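Local coordinates for protein chitin deacetylase 1 (Bombyx mori, PDB 5ZNT) that removes the N-acetyl groups from N-acetylglucosamine units of chitin, using a zinc ion, to give chitosan and acetate, at residues A[238-241]-A[245-248]. Residues are numbered along the deposited sequence; the frame is centred on the assembly and turned at random.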
# COMPACT_ATOMS: atom_id res chain seq x y z
N SER A 238 -13.12 6.66 -13.63
CA SER A 238 -13.02 7.60 -14.75
C SER A 238 -14.16 8.60 -14.82
O SER A 238 -14.03 9.59 -15.54
CB SER A 238 -12.92 6.82 -16.06
OG SER A 238 -13.84 5.75 -16.06
N ASN A 239 -15.27 8.38 -14.11
CA ASN A 239 -16.36 9.36 -14.09
C ASN A 239 -16.15 10.48 -13.08
O ASN A 239 -16.98 11.39 -13.01
CB ASN A 239 -17.69 8.66 -13.80
CG ASN A 239 -17.67 7.86 -12.50
OD1 ASN A 239 -16.67 7.22 -12.17
ND2 ASN A 239 -18.78 7.90 -11.76
N ILE A 240 -15.07 10.46 -12.29
CA ILE A 240 -14.78 11.54 -11.35
C ILE A 240 -14.09 12.67 -12.11
O ILE A 240 -12.90 12.58 -12.41
CB ILE A 240 -13.91 11.06 -10.18
CG1 ILE A 240 -14.59 9.94 -9.40
CG2 ILE A 240 -13.56 12.23 -9.26
CD1 ILE A 240 -13.72 9.41 -8.28
N LEU A 241 -14.83 13.75 -12.38
CA LEU A 241 -14.30 14.85 -13.18
C LEU A 241 -14.13 16.17 -12.43
O LEU A 241 -13.33 17.00 -12.87
CB LEU A 241 -15.19 15.09 -14.40
CG LEU A 241 -15.32 13.85 -15.28
CD1 LEU A 241 -16.57 13.95 -16.12
CD2 LEU A 241 -14.06 13.61 -16.14
N GLN A 245 -17.45 16.20 -7.15
CA GLN A 245 -17.73 14.78 -7.33
C GLN A 245 -16.79 13.93 -6.48
O GLN A 245 -17.22 12.95 -5.85
CB GLN A 245 -17.61 14.38 -8.80
CG GLN A 245 -18.69 14.96 -9.70
CD GLN A 245 -18.39 14.76 -11.19
OE1 GLN A 245 -17.27 14.41 -11.57
NE2 GLN A 245 -19.40 14.99 -12.04
N PHE A 246 -15.50 14.28 -6.48
CA PHE A 246 -14.50 13.55 -5.69
C PHE A 246 -14.81 13.65 -4.20
O PHE A 246 -14.74 12.64 -3.48
CB PHE A 246 -13.11 14.12 -5.98
CG PHE A 246 -11.97 13.32 -5.38
CD1 PHE A 246 -12.09 11.95 -5.18
CD2 PHE A 246 -10.79 13.94 -5.01
CE1 PHE A 246 -11.04 11.22 -4.63
CE2 PHE A 246 -9.73 13.20 -4.45
CZ PHE A 246 -9.88 11.85 -4.26
N TYR A 247 -15.18 14.84 -3.73
CA TYR A 247 -15.55 15.01 -2.33
C TYR A 247 -16.72 14.11 -1.96
O TYR A 247 -16.66 13.35 -0.99
CB TYR A 247 -15.84 16.49 -2.05
CG TYR A 247 -16.42 16.73 -0.67
CD1 TYR A 247 -15.60 16.75 0.46
CD2 TYR A 247 -17.80 16.88 -0.49
CE1 TYR A 247 -16.15 16.94 1.73
CE2 TYR A 247 -18.35 17.06 0.77
CZ TYR A 247 -17.53 17.10 1.87
OH TYR A 247 -18.10 17.27 3.10
N ASN A 248 -17.79 14.11 -2.76
CA ASN A 248 -18.93 13.25 -2.46
C ASN A 248 -18.56 11.78 -2.57
O ASN A 248 -19.02 10.94 -1.78
CB ASN A 248 -20.11 13.59 -3.38
CG ASN A 248 -20.60 15.02 -3.19
OD1 ASN A 248 -20.58 15.55 -2.08
ND2 ASN A 248 -21.02 15.66 -4.27
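Side chains from the first turn of helix 243-258 reach back to the loop that leads into it, pairing Q245 with L241 and F246 with I240. The backbone N of L241 gives its hydrogen to OE1 of Q245, 2.7 Å away, with an N-H...O angle of 162°. The donor lies almost straight beyond the amide oxygen, at a C=O...N angle of 178°. OE1 accepts a second hydrogen bond from a flanking residue. CG of Q245 sits anti to the carbonyl carbon (chi1 -68°) and the chain runs extended past it, carrying the amide from the helix to the loop. OE1 also lies 3.4 Å from O of N239, but both are acceptors and no bond joins them. On the other end of the amide, NE2 makes a weak hydrogen bond to E220, while ND2 of N239 is held by the backbone O of R218. Next to this polar link, CG2 of I240 packs against CB of F246 at 3.8 Å; with CG2 anti to the backbone N, CG1 branches off and sends CD1 obliquely to the F246 ring. That buried ring also meets W273 edge-to-face and rests on V234. OG1 of T242 accepts a hydrogen bond from N of Q245, consistent with an N-cap. This loop-to-helix junction begins the helix before strand 265-270 of the parallel sheet in the CE4 deacetylase domain.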